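Local structure of oxalate oxidase 1 (Hordeum vulgare, 1FI2) at residues Phe9-Asp13 with His24-Met29; Thr94-Met100 with Tyr148-Asn154. The protein oxidises oxalate with molecular oxygen to carbon dioxide and hydrogen peroxide at a manganese centre, and also has superoxide dismutase activity. All blocks are in the same frame, centred on the assembly; numbering follows the deposited sequence.

From the N terminus the chain runs through F9-D13, makes a short excursion of ten residues without helix or strand, and returns at H24-M29, where contact 1 closes that loop with a disulfide ahead of the first strand. Contact 2 opens later, inside the cupin domain: strand 95-101 pairs with strand 147-153 across an intervening 47 residues rich in strand. The two closures follow in series, neither nested nor crossed, and their nearest atoms are about 14 Å apart. Contact 1 fastens the N-terminal extension to itself, contact 2 joins neighbouring strands in one sheet of the jellyroll, and both reach the same neighbouring subunit of the hexamer.

Contact 1: residues Phe9-Asp13 with His24-Met29; sequences FCVAD and HTCKPM
C10 and C26 are joined by a disulfide, SG to SG 2.0 Å, whose torsion of 92° is close to the relaxed value for an S-S bond. Beside it the two backbones meet at a single bridge, A12 opposite C26. K27 N gives a hydrogen bond to V11 O (2.7 Å) and D13 N one to T25 O (2.8 Å, N-H...O angle 171°), so two extended loops are pinned without forming a sheet.

The side chain of K27 can be followed outward from this bridge. Its CB and CG pass over V11 O, and CG also nears A12 O. With CG anti to the carbonyl carbon (chi1 -67°) and further bends at chi2 and chi3, the chain curls back over D13, bringing CD within 3.9 Å of D13 CB at about a right angle to that side chain. NZ then makes a salt bridge with E31, while two waters carry it to the D13 carboxylate, one on OD1 by a weak bond and one on OD2; K27 NZ and D13 OD2 themselves stand 4.6 Å apart. A lysine suits this place because its methylenes cover the backbone while its amine pairs with E31 and meets the D13 carboxylate only by way of water; a leucine here would probably leave E31 without its salt-bridge mate and the water bridges to D13 without their anchor.

At one end M29 SD packs on F9 CB (3.9 Å), and the F9 ring meets Y119 of a neighbouring subunit edge-to-face. At the other, the small A12 lets its CB rest against H24 CB, and a water links H24 ND1 to D13 O. This is a disulfide-closed N-terminal loop of germin, set away from the manganese site and packed between subunits of the hexamer.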
loop_
_atom_site.group_PDB
_atom_site.type_symbol
_atom_site.label_atom_id
_atom_site.label_comp_id
_atom_site.label_asym_id
_atom_site.label_seq_id
_atom_site.Cartn_x
_atom_site.Cartn_y
_atom_site.Cartn_z
ATOM N N PHE A 9 16.961 -5.920 -6.470
ATOM C CA PHE A 9 16.898 -5.509 -7.869
ATOM C C PHE A 9 16.044 -6.451 -8.715
ATOM O O PHE A 9 15.944 -7.640 -8.411
ATOM C CB PHE A 9 18.309 -5.465 -8.480
ATOM C CG PHE A 9 19.425 -4.922 -7.641
ATOM C CD1 PHE A 9 20.372 -5.770 -7.087
ATOM C CD2 PHE A 9 19.513 -3.567 -7.354
ATOM C CE1 PHE A 9 21.394 -5.278 -6.295
ATOM C CE2 PHE A 9 20.528 -3.064 -6.560
ATOM C CZ PHE A 9 21.470 -3.922 -6.033
ATOM N N CYS A 10 15.402 -5.944 -9.761
ATOM C CA CYS A 10 14.567 -6.772 -10.640
ATOM C C CYS A 10 14.445 -6.060 -11.985
ATOM O O CYS A 10 13.431 -5.420 -12.270
ATOM C CB CYS A 10 13.209 -6.970 -9.979
ATOM S SG CYS A 10 12.363 -8.544 -10.215
ATOM N N VAL A 11 15.536 -6.060 -12.753
ATOM C CA VAL A 11 15.551 -5.336 -14.025
ATOM C C VAL A 11 14.491 -5.895 -14.964
ATOM O O VAL A 11 14.435 -7.099 -15.191
ATOM C CB VAL A 11 16.936 -5.377 -14.687
ATOM C CG1 VAL A 11 17.009 -4.449 -15.895
ATOM C CG2 VAL A 11 18.018 -5.006 -13.680
ATOM N N ALA A 12 13.693 -5.005 -15.546
ATOM C CA ALA A 12 12.617 -5.416 -16.430
ATOM C C ALA A 12 13.081 -6.169 -17.669
ATOM O O ALA A 12 14.026 -5.758 -18.351
ATOM C CB ALA A 12 11.829 -4.183 -16.883
ATOM N N ASP A 13 12.402 -7.271 -17.960
ATOM C CA ASP A 13 12.679 -8.050 -19.169
ATOM C C ASP A 13 11.680 -7.494 -20.191
ATOM O O ASP A 13 10.484 -7.737 -20.048
ATOM C CB ASP A 13 12.503 -9.540 -18.953
ATOM C CG ASP A 13 12.643 -10.390 -20.200
ATOM O OD1 ASP A 13 12.497 -11.627 -20.087
ATOM O OD2 ASP A 13 12.878 -9.844 -21.296
ATOM N N HIS A 24 6.335 -5.635 -14.968
ATOM C CA HIS A 24 7.162 -6.442 -15.841
ATOM C C HIS A 24 7.850 -7.588 -15.096
ATOM O O HIS A 24 8.285 -7.459 -13.954
ATOM C CB HIS A 24 8.296 -5.615 -16.480
ATOM C CG HIS A 24 7.830 -4.542 -17.415
ATOM N ND1 HIS A 24 7.402 -4.797 -18.696
ATOM C CD2 HIS A 24 7.613 -3.222 -17.193
ATOM C CE1 HIS A 24 6.990 -3.670 -19.250
ATOM N NE2 HIS A 24 7.084 -2.705 -18.350
ATOM N N THR A 25 8.006 -8.708 -15.797
ATOM C CA THR A 25 8.874 -9.784 -15.336
ATOM C C THR A 25 10.308 -9.249 -15.374
ATOM O O THR A 25 10.564 -8.235 -16.024
ATOM C CB THR A 25 8.765 -11.040 -16.210
ATOM O OG1 THR A 25 9.002 -10.682 -17.578
ATOM C CG2 THR A 25 7.376 -11.638 -16.079
ATOM N N CYS A 26 11.210 -9.917 -14.665
ATOM C CA CYS A 26 12.582 -9.446 -14.598
ATOM C C CYS A 26 13.616 -10.355 -15.241
ATOM O O CYS A 26 13.448 -11.567 -15.312
ATOM C CB CYS A 26 12.971 -9.288 -13.112
ATOM S SG CYS A 26 11.688 -8.513 -12.116
ATOM N N LYS A 27 14.717 -9.740 -15.674
ATOM C CA LYS A 27 15.822 -10.521 -16.227
ATOM C C LYS A 27 16.431 -11.293 -15.056
ATOM O O LYS A 27 16.516 -10.764 -13.946
ATOM C CB LYS A 27 16.914 -9.602 -16.774
ATOM C CG LYS A 27 16.582 -8.770 -17.991
ATOM C CD LYS A 27 16.354 -9.597 -19.239
ATOM C CE LYS A 27 17.578 -10.390 -19.666
ATOM N NZ LYS A 27 17.299 -11.206 -20.882
ATOM N N PRO A 28 16.911 -12.501 -15.286
ATOM C CA PRO A 28 17.715 -13.189 -14.274
ATOM C C PRO A 28 18.830 -12.251 -13.843
ATOM O O PRO A 28 19.403 -11.547 -14.692
ATOM C CB PRO A 28 18.232 -14.416 -15.009
ATOM C CG PRO A 28 17.275 -14.628 -16.138
ATOM C CD PRO A 28 16.866 -13.236 -16.566
ATOM N N MET A 29 19.222 -12.222 -12.567
ATOM C CA MET A 29 20.292 -11.324 -12.135
ATOM C C MET A 29 21.598 -11.602 -12.865
ATOM O O MET A 29 22.393 -10.687 -13.102
ATOM C CB MET A 29 20.507 -11.348 -10.626
ATOM C CG MET A 29 19.471 -10.627 -9.788
ATOM S SD MET A 29 19.219 -8.898 -10.183
ATOM C CE MET A 29 20.886 -8.260 -10.203
HETATM O O HOH W 1 17.514 -8.527 -13.209
HETATM O O HOH W 2 7.902 -6.968 -20.345
HETATM O O HOH W 3 10.756 -12.939 -18.377
HETATM O O HOH W 4 15.105 -12.624 -19.433
HETATM O O HOH W 5 15.158 -10.114 -22.829
#

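Contact 2: residues Thr94-Met100 with Tyr148-Asn154; sequences TEIGMVM and YMVVSFN. With MN (manganese (II) ion), chain B.
T94 begins the pairing with its backbone N bonded to the side-chain OD1 of N154 (2.6 Å). N154 holds its CG between its own backbone N and carbonyl carbon (chi1 69°), which swings the amide back across the end of the strand pair; N154 N returns a longer bond to T94 O. The hydroxyl of T94 turns to L70 O of a neighbouring subunit.

E95 follows, its CG anti to the backbone N (chi1 171°) and the chain extended beyond, so that the carboxylate reaches the manganese with OE1 at 2.2 Å. It runs side by side with F153, E95 CB lying 3.6 Å from F153 CE2. Its OE2 takes a hydrogen bond from a metal-bound water and abuts V151 CG1. The flat ring and branched valine give the acid an apolar flank and probably limit its swing.

I96 pairs with S152 through two nearly straight bonds and sends its side chain to the other face, against M74 of the neighbouring subunit. Glycine is well suited at G97: a CB there would run into V151 CG1, and without it the CA atoms of G97 and V151 come within 3.8 Å. M98 and V150 again form a hydrogen-bonded pair, N to O in both directions, and the flexible chain of M98 packs on V150 of the neighbouring subunit. V99 returns to the E95 face, where its CG2 lies near M149 CB.

M100 closes the series, N bonded to Y148 O and CB resting over one face of the Y148 ring, 3.5 Å from the centroid, a CH-pi contact. R76 makes a cation-pi contact with that ring.

These antiparallel strands belong to the cupin beta-jellyroll, one face meeting a neighbouring subunit and the other presenting E95 beside H88, H90 and H137 in the oxalate oxidase manganese site.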
loop_
_atom_site.group_PDB
_atom_site.type_symbol
_atom_site.label_atom_id
_atom_site.label_comp_id
_atom_site.label_asym_id
_atom_site.label_seq_id
_atom_site.Cartn_x
_atom_site.Cartn_y
_atom_site.Cartn_z
ATOM N N THR A 94 2.263 11.050 -8.592
ATOM C CA THR A 94 2.575 12.434 -8.270
ATOM C C THR A 94 3.859 12.797 -9.019
ATOM O O THR A 94 4.739 11.950 -9.169
ATOM C CB THR A 94 2.816 12.628 -6.761
ATOM O OG1 THR A 94 1.615 12.374 -6.016
ATOM C CG2 THR A 94 3.290 14.042 -6.437
ATOM N N GLU A 95 3.966 14.029 -9.485
ATOM C CA GLU A 95 5.155 14.504 -10.185
ATOM C C GLU A 95 5.836 15.598 -9.366
ATOM O O GLU A 95 5.179 16.444 -8.758
ATOM C CB GLU A 95 4.783 15.024 -11.571
ATOM C CG GLU A 95 5.863 15.744 -12.354
ATOM C CD GLU A 95 5.344 16.395 -13.620
ATOM O OE1 GLU A 95 4.182 16.132 -13.990
ATOM O OE2 GLU A 95 6.068 17.185 -14.258
ATOM N N ILE A 96 7.162 15.557 -9.350
ATOM C CA ILE A 96 7.961 16.561 -8.636
ATOM C C ILE A 96 9.080 16.999 -9.570
ATOM O O ILE A 96 9.834 16.161 -10.069
ATOM C CB ILE A 96 8.413 16.030 -7.274
ATOM C CG1 ILE A 96 9.058 17.136 -6.432
ATOM C CG2 ILE A 96 9.345 14.832 -7.397
ATOM C CD1 ILE A 96 9.206 16.768 -4.967
ATOM N N GLY A 97 9.134 18.294 -9.911
ATOM C CA GLY A 97 10.114 18.713 -10.907
ATOM C C GLY A 97 10.913 19.959 -10.588
ATOM O O GLY A 97 10.622 20.705 -9.656
ATOM N N MET A 98 11.958 20.167 -11.390
ATOM C CA MET A 98 12.823 21.328 -11.245
ATOM C C MET A 98 13.061 21.950 -12.623
ATOM O O MET A 98 13.356 21.220 -13.568
ATOM C CB MET A 98 14.165 20.990 -10.584
ATOM C CG MET A 98 15.033 22.234 -10.415
ATOM S SD MET A 98 16.673 21.905 -9.751
ATOM C CE MET A 98 16.318 21.835 -8.001
ATOM N N VAL A 99 12.946 23.271 -12.711
ATOM C CA VAL A 99 13.266 23.944 -13.976
ATOM C C VAL A 99 14.781 24.112 -14.043
ATOM O O VAL A 99 15.385 24.581 -13.076
ATOM C CB VAL A 99 12.544 25.291 -14.090
ATOM C CG1 VAL A 99 13.066 26.136 -15.248
ATOM C CG2 VAL A 99 11.048 25.052 -14.266
ATOM N N MET A 100 15.382 23.707 -15.155
ATOM C CA MET A 100 16.830 23.808 -15.290
ATOM C C MET A 100 17.274 25.076 -16.000
ATOM O O MET A 100 18.322 25.634 -15.671
ATOM C CB MET A 100 17.374 22.569 -15.995
ATOM C CG MET A 100 17.252 21.277 -15.210
ATOM S SD MET A 100 17.865 21.340 -13.528
ATOM C CE MET A 100 19.267 22.453 -13.634
ATOM N N TYR A 148 13.985 24.241 -20.232
ATOM C CA TYR A 148 13.934 22.793 -20.003
ATOM C C TYR A 148 13.798 22.493 -18.515
ATOM O O TYR A 148 14.205 23.274 -17.657
ATOM C CB TYR A 148 15.076 22.061 -20.664
ATOM C CG TYR A 148 16.366 21.758 -19.962
ATOM C CD1 TYR A 148 16.515 20.608 -19.192
ATOM C CD2 TYR A 148 17.470 22.592 -20.084
ATOM C CE1 TYR A 148 17.709 20.313 -18.555
ATOM C CE2 TYR A 148 18.669 22.315 -19.453
ATOM C CZ TYR A 148 18.781 21.171 -18.693
ATOM O OH TYR A 148 19.972 20.891 -18.058
ATOM N N MET A 149 13.139 21.374 -18.233
ATOM C CA MET A 149 12.928 20.907 -16.873
ATOM C C MET A 149 13.151 19.398 -16.806
ATOM O O MET A 149 13.076 18.706 -17.822
ATOM C CB MET A 149 11.502 21.213 -16.404
ATOM C CG MET A 149 10.427 20.567 -17.257
ATOM S SD MET A 149 8.746 20.952 -16.751
ATOM C CE MET A 149 7.824 19.697 -17.647
ATOM N N VAL A 150 13.513 18.899 -15.637
ATOM C CA VAL A 150 13.648 17.472 -15.370
ATOM C C VAL A 150 12.730 17.147 -14.189
ATOM O O VAL A 150 12.800 17.846 -13.174
ATOM C CB VAL A 150 15.091 17.058 -15.053
ATOM C CG1 VAL A 150 15.155 15.581 -14.681
ATOM C CG2 VAL A 150 16.037 17.328 -16.218
ATOM N N VAL A 151 11.845 16.167 -14.345
ATOM C CA VAL A 151 10.908 15.809 -13.291
ATOM C C VAL A 151 11.051 14.343 -12.885
ATOM O O VAL A 151 11.537 13.508 -13.648
ATOM C CB VAL A 151 9.444 16.078 -13.688
ATOM C CG1 VAL A 151 9.229 17.474 -14.261
ATOM C CG2 VAL A 151 8.936 15.040 -14.681
ATOM N N SER A 152 10.567 14.033 -11.688
ATOM C CA SER A 152 10.554 12.675 -11.169
ATOM C C SER A 152 9.110 12.317 -10.819
ATOM O O SER A 152 8.284 13.201 -10.607
ATOM C CB SER A 152 11.433 12.508 -9.937
ATOM O OG SER A 152 12.793 12.777 -10.220
ATOM N N PHE A 153 8.825 11.023 -10.809
ATOM C CA PHE A 153 7.499 10.525 -10.500
ATOM C C PHE A 153 7.604 9.429 -9.439
ATOM O O PHE A 153 8.612 8.731 -9.355
ATOM C CB PHE A 153 6.792 9.906 -11.707
ATOM C CG PHE A 153 6.606 10.825 -12.879
ATOM C CD1 PHE A 153 7.574 10.908 -13.865
ATOM C CD2 PHE A 153 5.465 11.606 -12.990
ATOM C CE1 PHE A 153 7.413 11.759 -14.942
ATOM C CE2 PHE A 153 5.302 12.459 -14.065
ATOM C CZ PHE A 153 6.270 12.533 -15.044
ATOM N N ASN A 154 6.476 9.178 -8.786
ATOM C CA ASN A 154 6.446 8.119 -7.775
ATOM C C ASN A 154 5.801 6.850 -8.320
ATOM O O ASN A 154 5.093 6.123 -7.640
ATOM C CB ASN A 154 5.809 8.604 -6.498
ATOM C CG ASN A 154 4.351 8.914 -6.404
ATOM O OD1 ASN A 154 3.732 9.367 -7.349
ATOM N ND2 ASN A 154 3.826 8.664 -5.201
HETATM MN MN MN B . 3.253 16.231 -15.964
HETATM O O HOH W 6 4.347 18.175 -16.057
HETATM O O HOH W 7 4.883 15.245 -17.481
#